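Local coordinates for protein putative rubredoxin reductase (Rhodopseudomonas palustris, PDB 3FG2) that probably transfers electrons from NADH through its FAD to a ferredoxin, serving the cytochrome P450 CYP199A2 system, at residues 30-35 and 89-94; 80-85 and 100-105; 183-188 and 341-346; 353-358 and 371-376. One frame throughout, in Å; residues are numbered along the deposited sequence.

Contact 1: 30-35 and 89-94. With FAD (flavin-adenine dinucleotide), chain B.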
loop_
_atom_site.group_PDB
_atom_site.type_symbol
_atom_site.label_atom_id
_atom_site.label_comp_id
_atom_site.label_asym_id
_atom_site.label_seq_id
_atom_site.Cartn_x
_atom_site.Cartn_y
_atom_site.Cartn_z
ATOM N N ALA A 30 -5.812 6.847 -22.827
ATOM C CA ALA A 30 -6.424 5.529 -22.682
ATOM C C ALA A 30 -5.982 4.878 -21.376
ATOM O O ALA A 30 -4.788 4.735 -21.113
ATOM C CB ALA A 30 -6.043 4.645 -23.869
ATOM N N LEU A 31 -6.954 4.479 -20.566
ATOM C CA LEU A 31 -6.674 3.863 -19.274
ATOM C C LEU A 31 -7.006 2.373 -19.306
ATOM O O LEU A 31 -8.168 1.994 -19.217
ATOM C CB LEU A 31 -7.517 4.541 -18.189
ATOM C CG LEU A 31 -6.915 4.845 -16.814
ATOM C CD1 LEU A 31 -8.056 5.017 -15.811
ATOM C CD2 LEU A 31 -5.988 3.724 -16.369
ATOM N N ILE A 32 -5.986 1.531 -19.422
ATOM C CA ILE A 32 -6.189 0.082 -19.462
ATOM C C ILE A 32 -6.488 -0.466 -18.067
ATOM O O ILE A 32 -5.639 -0.418 -17.175
ATOM C CB ILE A 32 -4.943 -0.610 -20.026
ATOM C CG1 ILE A 32 -4.620 -0.006 -21.392
ATOM C CG2 ILE A 32 -5.174 -2.118 -20.126
ATOM C CD1 ILE A 32 -3.197 -0.223 -21.845
ATOM N N ASN A 33 -7.697 -0.991 -17.891
ATOM C CA ASN A 33 -8.131 -1.519 -16.602
ATOM C C ASN A 33 -8.426 -3.019 -16.672
ATOM O O ASN A 33 -9.433 -3.426 -17.253
ATOM C CB ASN A 33 -9.374 -0.741 -16.153
ATOM C CG ASN A 33 -9.887 -1.186 -14.806
ATOM O OD1 ASN A 33 -9.118 -1.646 -13.957
ATOM N ND2 ASN A 33 -11.197 -1.032 -14.589
ATOM N N ASP A 34 -7.560 -3.836 -16.066
ATOM C CA ASP A 34 -7.736 -5.291 -16.100
ATOM C C ASP A 34 -8.624 -5.895 -15.013
ATOM O O ASP A 34 -8.566 -7.100 -14.765
ATOM C CB ASP A 34 -6.380 -6.003 -16.076
ATOM C CG ASP A 34 -5.734 -5.977 -14.708
ATOM O OD1 ASP A 34 -4.657 -6.591 -14.542
ATOM O OD2 ASP A 34 -6.304 -5.343 -13.795
ATOM N N GLU A 35 -9.442 -5.075 -14.363
ATOM C CA GLU A 35 -10.335 -5.591 -13.335
ATOM C C GLU A 35 -11.772 -5.259 -13.688
ATOM O O GLU A 35 -12.048 -4.202 -14.244
ATOM C CB GLU A 35 -10.010 -4.996 -11.963
ATOM C CG GLU A 35 -8.677 -5.408 -11.370
ATOM C CD GLU A 35 -8.577 -5.033 -9.896
ATOM O OE1 GLU A 35 -7.492 -4.593 -9.470
ATOM O OE2 GLU A 35 -9.583 -5.187 -9.162
ATOM N N LEU A 89 1.378 -0.863 -27.801
ATOM C CA LEU A 89 0.991 -1.569 -26.590
ATOM C C LEU A 89 0.134 -2.755 -27.022
ATOM O O LEU A 89 -0.925 -2.585 -27.623
ATOM C CB LEU A 89 0.194 -0.621 -25.681
ATOM C CG LEU A 89 -0.023 -0.898 -24.188
ATOM C CD1 LEU A 89 -0.868 -2.138 -23.999
ATOM C CD2 LEU A 89 1.319 -1.045 -23.501
ATOM N N LEU A 90 0.614 -3.952 -26.712
ATOM C CA LEU A 90 -0.065 -5.190 -27.073
ATOM C C LEU A 90 -0.966 -5.675 -25.935
ATOM O O LEU A 90 -0.477 -6.125 -24.902
ATOM C CB LEU A 90 0.996 -6.244 -27.398
ATOM C CG LEU A 90 0.662 -7.461 -28.263
ATOM C CD1 LEU A 90 1.972 -8.132 -28.666
ATOM C CD2 LEU A 90 -0.248 -8.433 -27.519
ATOM N N LEU A 91 -2.278 -5.583 -26.124
ATOM C CA LEU A 91 -3.221 -6.022 -25.099
ATOM C C LEU A 91 -3.427 -7.530 -25.170
ATOM O O LEU A 91 -2.888 -8.199 -26.052
ATOM C CB LEU A 91 -4.579 -5.330 -25.271
ATOM C CG LEU A 91 -4.685 -3.806 -25.223
ATOM C CD1 LEU A 91 -6.161 -3.423 -25.219
ATOM C CD2 LEU A 91 -3.997 -3.267 -23.985
ATOM N N ALA A 92 -4.221 -8.058 -24.241
ATOM C CA ALA A 92 -4.502 -9.489 -24.189
ATOM C C ALA A 92 -5.681 -9.858 -25.086
ATOM O O ALA A 92 -5.800 -10.999 -25.524
ATOM C CB ALA A 92 -4.789 -9.908 -22.756
ATOM N N SER A 93 -6.551 -8.891 -25.351
ATOM C CA SER A 93 -7.711 -9.123 -26.203
ATOM C C SER A 93 -7.253 -9.351 -27.635
ATOM O O SER A 93 -8.057 -9.670 -28.513
ATOM C CB SER A 93 -8.647 -7.914 -26.165
ATOM O OG SER A 93 -7.981 -6.749 -26.625
ATOM N N GLY A 94 -5.953 -9.182 -27.863
ATOM C CA GLY A 94 -5.402 -9.357 -29.192
ATOM C C GLY A 94 -5.207 -8.003 -29.846
ATOM O O GLY A 94 -4.394 -7.846 -30.758
HETATM P PA FAD B . -2.869 -0.394 -7.440
HETATM O O1A FAD B . -2.601 -1.767 -6.937
HETATM O O2A FAD B . -3.824 0.385 -6.879
HETATM O O5B FAD B . -3.444 -0.733 -8.826
HETATM C C5B FAD B . -2.755 -1.531 -9.839
HETATM C C4B FAD B . -3.845 -1.831 -10.891
HETATM O O4B FAD B . -3.149 -2.227 -12.134
HETATM C C3B FAD B . -4.790 -3.000 -10.556
HETATM O O3B FAD B . -6.152 -2.768 -10.737
HETATM C C2B FAD B . -4.183 -4.125 -11.346
HETATM O O2B FAD B . -5.054 -5.193 -11.556
HETATM C C1B FAD B . -3.848 -3.417 -12.625
HETATM N N9A FAD B . -2.856 -4.044 -13.502
HETATM C C8A FAD B . -1.740 -4.744 -13.123
HETATM N N7A FAD B . -1.038 -5.198 -14.155
HETATM C C5A FAD B . -1.720 -4.780 -15.260
HETATM C C6A FAD B . -1.462 -4.964 -16.706
HETATM N N6A FAD B . -0.438 -5.621 -17.200
HETATM N N1A FAD B . -2.396 -4.380 -17.539
HETATM C C2A FAD B . -3.481 -3.682 -17.066
HETATM N N3A FAD B . -3.789 -3.470 -15.764
HETATM C C4A FAD B . -2.877 -4.040 -14.895
HETATM N N1 FAD B . -2.071 2.932 1.476
HETATM C C2 FAD B . -2.211 3.957 2.316
HETATM O O2 FAD B . -1.532 4.935 2.222
HETATM N N3 FAD B . -3.180 3.948 3.372
HETATM C C4 FAD B . -4.025 2.870 3.568
HETATM O O4 FAD B . -4.840 2.900 4.473
HETATM C C4X FAD B . -3.885 1.743 2.652
HETATM N N5 FAD B . -4.691 0.662 2.788
HETATM C C5X FAD B . -4.540 -0.386 1.897
HETATM C C6 FAD B . -5.405 -1.506 2.048
HETATM C C7 FAD B . -5.334 -2.595 1.203
HETATM C C7M FAD B . -6.279 -3.763 1.406
HETATM C C8 FAD B . -4.345 -2.613 0.119
HETATM C C8M FAD B . -4.212 -3.770 -0.846
HETATM C C9 FAD B . -3.479 -1.510 -0.037
HETATM C C9A FAD B . -3.569 -0.400 0.837
HETATM N N10 FAD B . -2.718 0.779 0.725
HETATM C C10 FAD B . -2.860 1.826 1.591
HETATM C "C1'" FAD B . -1.714 0.789 -0.369
HETATM C "C2'" FAD B . -2.309 1.457 -1.646
HETATM O "O2'" FAD B . -3.499 0.779 -1.984
HETATM C "C3'" FAD B . -1.276 1.352 -2.749
HETATM O "O3'" FAD B . -0.105 2.069 -2.375
HETATM C "C4'" FAD B . -1.836 1.931 -4.037
HETATM O "O4'" FAD B . -3.038 1.219 -4.433
HETATM C "C5'" FAD B . -0.788 1.804 -5.115
HETATM O "O5'" FAD B . -1.421 2.374 -6.444
HETATM P P FAD B . -1.051 1.754 -7.761
HETATM O O1P FAD B . -1.860 2.628 -8.761
HETATM O O2P FAD B . 0.321 1.696 -8.003
HETATM O O3P FAD B . -1.527 0.369 -7.824
#
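Ile32, on the second strand of the FAD-binding Rossmann domain, meets Leu89 and Leu91 of strand 88-91 of the small antiparallel sheet, and this contact is wholly apolar. Ile32 CD1 and Leu89 CD1 reach toward each other tip to tip at 3.7 Å, while the Leu91 side chain crosses that of Ile32 obliquely, its CD2 3.8 Å from Ile32 CD1. The other branch of the isoleucine, CG2, lies 3.8 Å from C2A of the adenine, so one side chain touches both protein and cofactor.

The polar interactions follow where the strand runs out, and they go to the adenosine ribose. O2B of FAD donates to OD2 of Asp34 at 2.6 Å, and O3B donates to OE1 of Glu35 at 2.6 Å. Asp34 holds CG between its backbone N and carbonyl carbon (chi1 75°), which turns the carboxylate in over the base and puts OD1 3.1 Å from FAD C4A. Each acid has a cationic neighbour as well, Arg78 for Asp34 and Arg42 for Glu35. With an alanine at Asp34, the O2B hydroxyl would probably be left without this acceptor and Arg78 without its charged mate.

An acid just after the second strand, bound to ribose hydroxyls, is a familiar Rossmann feature; here Asp34 takes O2B and the next residue, Glu35, takes O3B. Two anionic acceptors, each paired with an arginine, thus fix the ribose, while Ile32 links the apolar contact to the adenine.

Contact 2: 80-85 and 100-105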
loop_
_atom_site.group_PDB
_atom_site.type_symbol
_atom_site.label_atom_id
_atom_site.label_comp_id
_atom_site.label_asym_id
_atom_site.label_seq_id
_atom_site.Cartn_x
_atom_site.Cartn_y
_atom_site.Cartn_z
ATOM N N VAL A 80 -0.161 -7.137 -22.145
ATOM C CA VAL A 80 0.607 -8.364 -21.999
ATOM C C VAL A 80 2.008 -8.235 -22.585
ATOM O O VAL A 80 2.910 -8.990 -22.225
ATOM C CB VAL A 80 -0.098 -9.536 -22.698
ATOM C CG1 VAL A 80 -1.428 -9.820 -22.020
ATOM C CG2 VAL A 80 -0.324 -9.200 -24.164
ATOM N N SER A 81 2.185 -7.270 -23.482
ATOM C CA SER A 81 3.470 -7.057 -24.131
ATOM C C SER A 81 3.676 -5.604 -24.545
ATOM O O SER A 81 2.715 -4.865 -24.750
ATOM C CB SER A 81 3.573 -7.955 -25.368
ATOM O OG SER A 81 4.767 -7.699 -26.087
ATOM N N ILE A 82 4.932 -5.199 -24.670
ATOM C CA ILE A 82 5.251 -3.837 -25.073
ATOM C C ILE A 82 6.255 -3.799 -26.228
ATOM O O ILE A 82 7.371 -4.317 -26.111
ATOM C CB ILE A 82 5.849 -3.032 -23.911
ATOM C CG1 ILE A 82 4.854 -2.963 -22.754
ATOM C CG2 ILE A 82 6.211 -1.631 -24.390
ATOM C CD1 ILE A 82 5.420 -2.310 -21.525
ATOM N N ASP A 83 5.852 -3.186 -27.341
ATOM C CA ASP A 83 6.726 -3.067 -28.505
ATOM C C ASP A 83 7.337 -1.676 -28.459
ATOM O O ASP A 83 6.808 -0.738 -29.052
ATOM C CB ASP A 83 5.931 -3.228 -29.805
ATOM C CG ASP A 83 6.827 -3.261 -31.039
ATOM O OD1 ASP A 83 8.006 -2.850 -30.944
ATOM O OD2 ASP A 83 6.345 -3.689 -32.109
ATOM N N ARG A 84 8.442 -1.545 -27.739
ATOM C CA ARG A 84 9.100 -0.258 -27.600
ATOM C C ARG A 84 9.495 0.344 -28.939
ATOM O O ARG A 84 9.257 1.527 -29.179
ATOM C CB ARG A 84 10.333 -0.394 -26.709
ATOM C CG ARG A 84 10.021 -0.743 -25.269
ATOM C CD ARG A 84 11.290 -1.132 -24.527
ATOM N NE ARG A 84 12.277 -0.059 -24.517
ATOM C CZ ARG A 84 13.548 -0.222 -24.171
ATOM N NH1 ARG A 84 13.986 -1.420 -23.809
ATOM N NH2 ARG A 84 14.377 0.812 -24.178
ATOM N N GLU A 85 10.093 -0.466 -29.809
ATOM C CA GLU A 85 10.521 0.025 -31.115
ATOM C C GLU A 85 9.345 0.563 -31.927
ATOM O O GLU A 85 9.427 1.641 -32.510
ATOM C CB GLU A 85 11.236 -1.082 -31.895
ATOM C CG GLU A 85 11.754 -0.636 -33.263
ATOM C CD GLU A 85 12.452 -1.753 -34.034
ATOM O OE1 GLU A 85 11.858 -2.846 -34.182
ATOM O OE2 GLU A 85 13.595 -1.536 -34.502
ATOM N N GLY A 100 2.122 7.645 -27.636
ATOM C CA GLY A 100 3.104 8.707 -27.725
ATOM C C GLY A 100 3.982 8.498 -26.506
ATOM O O GLY A 100 5.213 8.461 -26.593
ATOM N N HIS A 101 3.326 8.353 -25.357
ATOM C CA HIS A 101 4.013 8.103 -24.099
ATOM C C HIS A 101 3.235 7.034 -23.336
ATOM O O HIS A 101 1.998 7.066 -23.277
ATOM C CB HIS A 101 4.118 9.383 -23.264
ATOM C CG HIS A 101 5.187 9.325 -22.216
ATOM N ND1 HIS A 101 5.038 8.629 -21.036
ATOM C CD2 HIS A 101 6.450 9.815 -22.204
ATOM C CE1 HIS A 101 6.162 8.689 -20.344
ATOM N NE2 HIS A 101 7.035 9.401 -21.031
ATOM N N LEU A 102 3.968 6.079 -22.773
ATOM C CA LEU A 102 3.381 4.974 -22.017
ATOM C C LEU A 102 3.628 5.119 -20.517
ATOM O O LEU A 102 4.768 5.292 -20.078
ATOM C CB LEU A 102 3.965 3.639 -22.503
ATOM C CG LEU A 102 3.590 2.377 -21.719
ATOM C CD1 LEU A 102 2.081 2.207 -21.713
ATOM C CD2 LEU A 102 4.267 1.157 -22.345
ATOM N N VAL A 103 2.555 5.049 -19.737
ATOM C CA VAL A 103 2.653 5.155 -18.285
ATOM C C VAL A 103 2.338 3.806 -17.633
ATOM O O VAL A 103 1.231 3.280 -17.767
ATOM C CB VAL A 103 1.674 6.224 -17.733
ATOM C CG1 VAL A 103 1.632 6.166 -16.214
ATOM C CG2 VAL A 103 2.108 7.610 -18.184
ATOM N N LEU A 104 3.323 3.247 -16.935
ATOM C CA LEU A 104 3.149 1.964 -16.252
ATOM C C LEU A 104 2.740 2.200 -14.804
ATOM O O LEU A 104 3.482 2.807 -14.030
ATOM C CB LEU A 104 4.444 1.150 -16.293
ATOM C CG LEU A 104 4.911 0.786 -17.703
ATOM C CD1 LEU A 104 6.204 -0.013 -17.642
ATOM C CD2 LEU A 104 3.805 -0.011 -18.403
ATOM N N ALA A 105 1.545 1.729 -14.461
ATOM C CA ALA A 105 0.999 1.867 -13.115
ATOM C C ALA A 105 0.330 0.537 -12.794
ATOM O O ALA A 105 -0.843 0.483 -12.421
ATOM C CB ALA A 105 -0.017 2.996 -13.080
#
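Two sheets of the FAD-binding domain face each other here: the small antiparallel sheet, entered through Ile82 of strand 79-83, and the parallel Rossmann sheet, met at Leu102 and Leu104 of strand 101-104. Ile82 CD1 approaches Leu102 CD2 tip to tip at 3.7 Å. The same leucine methyl also lies 4.0 Å from Ile82 CG2, so it sits against both branches of the isoleucine. That fit depends on Ile82 keeping CG1 anti to its carbonyl carbon (chi1 -60°), with the CG1 arm turned to the facing strand. Leu104 adds a looser touch from further along its strand, its CD2 being 4.2 Å from Ile82 CD1. Around them, Leu89 packs on both Ile82 and Leu102, Ile270 covers both leucines, and Ile245 and Ala246 of helix 244-248 close over Ile82 and Leu104.

No hydrogen bond joins the two segments. Their backbones stay well apart, with CA atoms of Ile82 and Leu102 9.5 Å from each other, so between these two segments the sheets meet only through buried methyl groups.

Contact 3: 183-188 and 341-346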
loop_
_atom_site.group_PDB
_atom_site.type_symbol
_atom_site.label_atom_id
_atom_site.label_comp_id
_atom_site.label_asym_id
_atom_site.label_seq_id
_atom_site.Cartn_x
_atom_site.Cartn_y
_atom_site.Cartn_z
ATOM N N THR A 183 8.485 1.523 14.389
ATOM C CA THR A 183 9.469 1.281 15.448
ATOM C C THR A 183 8.810 0.487 16.595
ATOM O O THR A 183 7.583 0.462 16.721
ATOM C CB THR A 183 10.079 2.614 15.978
ATOM O OG1 THR A 183 9.046 3.463 16.501
ATOM C CG2 THR A 183 10.807 3.341 14.853
ATOM N N PRO A 184 9.617 -0.166 17.445
ATOM C CA PRO A 184 9.132 -0.972 18.573
ATOM C C PRO A 184 8.013 -0.408 19.454
ATOM O O PRO A 184 7.118 -1.150 19.858
ATOM C CB PRO A 184 10.407 -1.255 19.369
ATOM C CG PRO A 184 11.451 -1.315 18.294
ATOM C CD PRO A 184 11.089 -0.110 17.450
ATOM N N GLU A 185 8.056 0.886 19.762
ATOM C CA GLU A 185 7.020 1.471 20.610
ATOM C C GLU A 185 5.634 1.368 19.971
ATOM O O GLU A 185 4.630 1.252 20.674
ATOM C CB GLU A 185 7.332 2.935 20.936
ATOM C CG GLU A 185 8.729 3.188 21.488
ATOM C CD GLU A 185 9.830 3.036 20.420
ATOM O OE1 GLU A 185 9.582 3.369 19.232
ATOM O OE2 GLU A 185 10.952 2.599 20.776
ATOM N N ILE A 186 5.575 1.415 18.645
ATOM C CA ILE A 186 4.293 1.296 17.958
ATOM C C ILE A 186 3.829 -0.160 17.967
ATOM O O ILE A 186 2.658 -0.445 18.236
ATOM C CB ILE A 186 4.380 1.805 16.497
ATOM C CG1 ILE A 186 4.779 3.288 16.489
ATOM C CG2 ILE A 186 3.045 1.625 15.794
ATOM C CD1 ILE A 186 3.853 4.187 17.301
ATOM N N SER A 187 4.748 -1.083 17.691
ATOM C CA SER A 187 4.407 -2.503 17.694
ATOM C C SER A 187 3.860 -2.891 19.057
ATOM O O SER A 187 2.813 -3.526 19.166
ATOM C CB SER A 187 5.635 -3.358 17.398
ATOM O OG SER A 187 6.211 -3.004 16.159
ATOM N N SER A 188 4.582 -2.500 20.100
ATOM C CA SER A 188 4.184 -2.800 21.468
ATOM C C SER A 188 2.748 -2.344 21.748
ATOM O O SER A 188 1.923 -3.132 22.214
ATOM C CB SER A 188 5.152 -2.127 22.443
ATOM O OG SER A 188 4.784 -2.373 23.788
ATOM N N VAL A 341 14.259 7.312 19.839
ATOM C CA VAL A 341 12.813 7.516 19.785
ATOM C C VAL A 341 12.297 8.188 21.050
ATOM O O VAL A 341 12.577 7.745 22.157
ATOM C CB VAL A 341 12.062 6.177 19.589
ATOM C CG1 VAL A 341 10.543 6.414 19.569
ATOM C CG2 VAL A 341 12.510 5.525 18.297
ATOM N N VAL A 342 11.539 9.264 20.870
ATOM C CA VAL A 342 10.968 10.011 21.986
ATOM C C VAL A 342 9.449 9.907 21.938
ATOM O O VAL A 342 8.844 10.035 20.877
ATOM C CB VAL A 342 11.344 11.510 21.913
ATOM C CG1 VAL A 342 10.599 12.280 22.982
ATOM C CG2 VAL A 342 12.847 11.687 22.077
ATOM N N ILE A 343 8.835 9.678 23.091
ATOM C CA ILE A 343 7.385 9.578 23.158
ATOM C C ILE A 343 6.772 10.916 23.548
ATOM O O ILE A 343 7.196 11.538 24.522
ATOM C CB ILE A 343 6.925 8.533 24.211
ATOM C CG1 ILE A 343 7.319 7.119 23.771
ATOM C CG2 ILE A 343 5.414 8.640 24.428
ATOM C CD1 ILE A 343 6.670 6.675 22.488
ATOM N N ARG A 344 5.784 11.367 22.784
ATOM C CA ARG A 344 5.093 12.606 23.115
ATOM C C ARG A 344 3.664 12.182 23.389
ATOM O O ARG A 344 3.064 11.462 22.585
ATOM C CB ARG A 344 5.109 13.609 21.960
ATOM C CG ARG A 344 4.346 14.903 22.274
ATOM C CD ARG A 344 4.459 15.911 21.140
ATOM N NE ARG A 344 5.045 17.172 21.594
ATOM C CZ ARG A 344 4.344 18.205 22.039
ATOM N NH1 ARG A 344 3.024 18.130 22.083
ATOM N NH2 ARG A 344 4.961 19.301 22.456
ATOM N N GLY A 345 3.124 12.625 24.522
ATOM C CA GLY A 345 1.768 12.260 24.874
ATOM C C GLY A 345 1.788 11.085 25.828
ATOM O O GLY A 345 2.762 10.887 26.550
ATOM N N SER A 346 0.727 10.285 25.819
ATOM C CA SER A 346 0.642 9.141 26.721
ATOM C C SER A 346 0.146 7.862 26.075
ATOM O O SER A 346 -0.909 7.842 25.446
ATOM C CB SER A 346 -0.271 9.468 27.902
ATOM O OG SER A 346 -0.600 8.285 28.611
#
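Val341, the first residue of segment 341-346, takes the main contact with Glu185 in the first turn of helix 184-196. The two side chains come from opposite directions, and Glu185 OE1 rests 3.2 Å from Val341 CG1, with CD of the same glutamate 3.6 Å from that methyl. The acid reaches this place by folding back: CG is anti to the carbonyl carbon and the chain then bends at chi2 (72°), which turns a face of the carboxylate to the valine, CG1 standing over it. The second valine methyl, CG2, lies 4.4 Å from OG1 of Thr183, the residue just before the helix. That hydroxyl, hydrogen-bonded to Glu366, also lies 2.8 Å from Glu185 OE1, between two carboxylates.

Further along, Ile343 brings its CD1 to the aliphatic part of the glutamate, 4.1 Å from Glu185 CB. With an alanine in place of Glu185, Val341 would probably lose most of its cover from the helix, and a gap would be likely to open beside the Thr183 hydroxyl.

The contact lies away from the flavin. It joins the start of helix 184-196, in the pyridine nucleotide-disulphide oxidoreductase part of the chain, to the outermost strand 340-344 of the C-terminal antiparallel sheet. Strand 351-358, next in that sheet, adds contacts: Cys356 touches Thr183, Phe352 touches Ile186 and Ala354 touches Val341.

Contact 4: 353-358 and 371-376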
loop_
_atom_site.group_PDB
_atom_site.type_symbol
_atom_site.label_atom_id
_atom_site.label_comp_id
_atom_site.label_asym_id
_atom_site.label_seq_id
_atom_site.Cartn_x
_atom_site.Cartn_y
_atom_site.Cartn_z
ATOM N N SER A 353 2.672 10.018 20.285
ATOM C CA SER A 353 3.443 9.940 19.058
ATOM C C SER A 353 4.871 9.507 19.371
ATOM O O SER A 353 5.402 9.771 20.457
ATOM C CB SER A 353 3.462 11.300 18.345
ATOM O OG SER A 353 2.160 11.698 17.946
ATOM N N ALA A 354 5.485 8.820 18.421
ATOM C CA ALA A 354 6.859 8.398 18.587
ATOM C C ALA A 354 7.669 9.267 17.632
ATOM O O ALA A 354 7.554 9.138 16.406
ATOM C CB ALA A 354 7.010 6.930 18.229
ATOM N N PHE A 355 8.458 10.183 18.190
ATOM C CA PHE A 355 9.291 11.042 17.365
ATOM C C PHE A 355 10.579 10.274 17.130
ATOM O O PHE A 355 11.352 10.023 18.051
ATOM C CB PHE A 355 9.561 12.380 18.068
ATOM C CG PHE A 355 8.417 13.348 17.980
ATOM C CD1 PHE A 355 7.142 12.980 18.402
ATOM C CD2 PHE A 355 8.612 14.627 17.473
ATOM C CE1 PHE A 355 6.079 13.872 18.322
ATOM C CE2 PHE A 355 7.554 15.532 17.387
ATOM C CZ PHE A 355 6.283 15.150 17.813
ATOM N N CYS A 356 10.801 9.885 15.884
ATOM C CA CYS A 356 11.978 9.109 15.550
ATOM C C CYS A 356 13.098 9.973 15.014
ATOM O O CYS A 356 12.892 10.794 14.111
ATOM C CB CYS A 356 11.605 8.048 14.523
ATOM S SG CYS A 356 10.119 7.161 14.983
ATOM N N TYR A 357 14.286 9.764 15.572
ATOM C CA TYR A 357 15.474 10.501 15.171
ATOM C C TYR A 357 16.602 9.606 14.678
ATOM O O TYR A 357 16.649 8.404 14.970
ATOM C CB TYR A 357 16.022 11.311 16.340
ATOM C CG TYR A 357 15.104 12.380 16.855
ATOM C CD1 TYR A 357 13.963 12.055 17.586
ATOM C CD2 TYR A 357 15.386 13.727 16.627
ATOM C CE1 TYR A 357 13.124 13.042 18.080
ATOM C CE2 TYR A 357 14.552 14.724 17.116
ATOM C CZ TYR A 357 13.424 14.376 17.844
ATOM O OH TYR A 357 12.609 15.363 18.345
ATOM N N LYS A 358 17.517 10.220 13.937
ATOM C CA LYS A 358 18.706 9.549 13.430
ATOM C C LYS A 358 19.788 10.622 13.387
ATOM O O LYS A 358 19.640 11.634 12.703
ATOM C CB LYS A 358 18.475 8.981 12.034
ATOM C CG LYS A 358 19.695 8.245 11.498
ATOM C CD LYS A 358 19.418 7.549 10.172
ATOM C CE LYS A 358 19.137 8.540 9.068
ATOM N NZ LYS A 358 18.937 7.852 7.760
ATOM N N ALA A 371 -3.770 13.385 15.654
ATOM C CA ALA A 371 -3.672 14.112 14.390
ATOM C C ALA A 371 -2.814 15.376 14.408
ATOM O O ALA A 371 -2.202 15.726 13.399
ATOM C CB ALA A 371 -5.072 14.449 13.885
ATOM N N ALA A 372 -2.768 16.063 15.541
ATOM C CA ALA A 372 -1.986 17.293 15.642
ATOM C C ALA A 372 -0.492 17.070 15.436
ATOM O O ALA A 372 0.169 17.885 14.808
ATOM C CB ALA A 372 -2.235 17.975 16.996
ATOM N N ASP A 373 0.041 15.976 15.966
ATOM C CA ASP A 373 1.464 15.703 15.803
ATOM C C ASP A 373 1.781 15.370 14.342
ATOM O O ASP A 373 2.853 15.702 13.835
ATOM C CB ASP A 373 1.902 14.557 16.728
ATOM C CG ASP A 373 1.943 14.973 18.199
ATOM O OD1 ASP A 373 1.715 16.162 18.491
ATOM O OD2 ASP A 373 2.210 14.115 19.071
ATOM N N HIS A 374 0.836 14.725 13.667
ATOM C CA HIS A 374 1.012 14.358 12.267
ATOM C C HIS A 374 1.068 15.602 11.381
ATOM O O HIS A 374 1.879 15.683 10.451
ATOM C CB HIS A 374 -0.134 13.451 11.807
ATOM C CG HIS A 374 0.024 12.944 10.408
ATOM N ND1 HIS A 374 1.049 12.101 10.034
ATOM C CD2 HIS A 374 -0.699 13.182 9.286
ATOM C CE1 HIS A 374 0.952 11.842 8.742
ATOM N NE2 HIS A 374 -0.099 12.484 8.265
ATOM N N VAL A 375 0.201 16.569 11.664
ATOM C CA VAL A 375 0.173 17.806 10.884
ATOM C C VAL A 375 1.486 18.551 11.092
ATOM O O VAL A 375 1.988 19.205 10.184
ATOM C CB VAL A 375 -1.016 18.708 11.307
ATOM C CG1 VAL A 375 -0.892 20.086 10.673
ATOM C CG2 VAL A 375 -2.320 18.053 10.884
ATOM N N PHE A 376 2.036 18.437 12.296
ATOM C CA PHE A 376 3.305 19.075 12.630
ATOM C C PHE A 376 4.409 18.505 11.743
ATOM O O PHE A 376 5.194 19.247 11.155
ATOM C CB PHE A 376 3.661 18.828 14.098
ATOM C CG PHE A 376 5.032 19.308 14.470
ATOM C CD1 PHE A 376 5.325 20.668 14.492
ATOM C CD2 PHE A 376 6.041 18.402 14.765
ATOM C CE1 PHE A 376 6.604 21.116 14.805
ATOM C CE2 PHE A 376 7.319 18.839 15.079
ATOM C CZ PHE A 376 7.603 20.203 15.099
#
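Ser353 and Asp373 each hold the first atom beyond CB anti to the carbonyl carbon (chi1 -63° and -72°), and these settings bring hydroxyl and carboxylate together between strand and helix. Ser353 OG donates at 2.7 Å to Asp373 OD2, which accepts with its anti lone pair, the one turned away from the other carboxylate oxygen. The same OD2 lies in the plane of the Phe355 ring, at its edge, 3.9 Å from CE1; ring and carboxylate planes stand 79° apart. Such an edge approach probably suits the slightly positive ring hydrogens. At the ring's CE2, Phe376 CE2 comes within 4.0 Å, its side chain crossing that of Phe355 at about a right angle.

The buried acid has further support, since Arg370 forms a salt bridge with OD2, while the serine hydroxyl also bonds Ser367. Helix 371-380 thus lies against strand 351-358 of the C-terminal antiparallel sheet, flanked by Ser367 of strand 361-368 and Arg344 of strand 340-344, with helix 399-403 packing on Asp373 and Phe376.

In the fold
From the N terminus, contact 1 opens in the second Rossmann strand and closes at 89-94; contact 2 opens at 80-85, inside that loop, and closes beyond it at 100-105. The two therefore cross, and strands 79-83 and 88-91, neighbours in the antiparallel sheet, bring them together and fasten that sheet to the parallel one. Contact 3 comes next in series, closing a long loop of 152 residues between helix 184-196 and the C-terminal sheet. Contact 4 follows with a short one inside the C-terminal region; it meets contact 3 through adjacent strands 340-344 and 351-358. The two pairs lie on opposite sides of the chain's centre, their contact centres 40 to 46 Å apart.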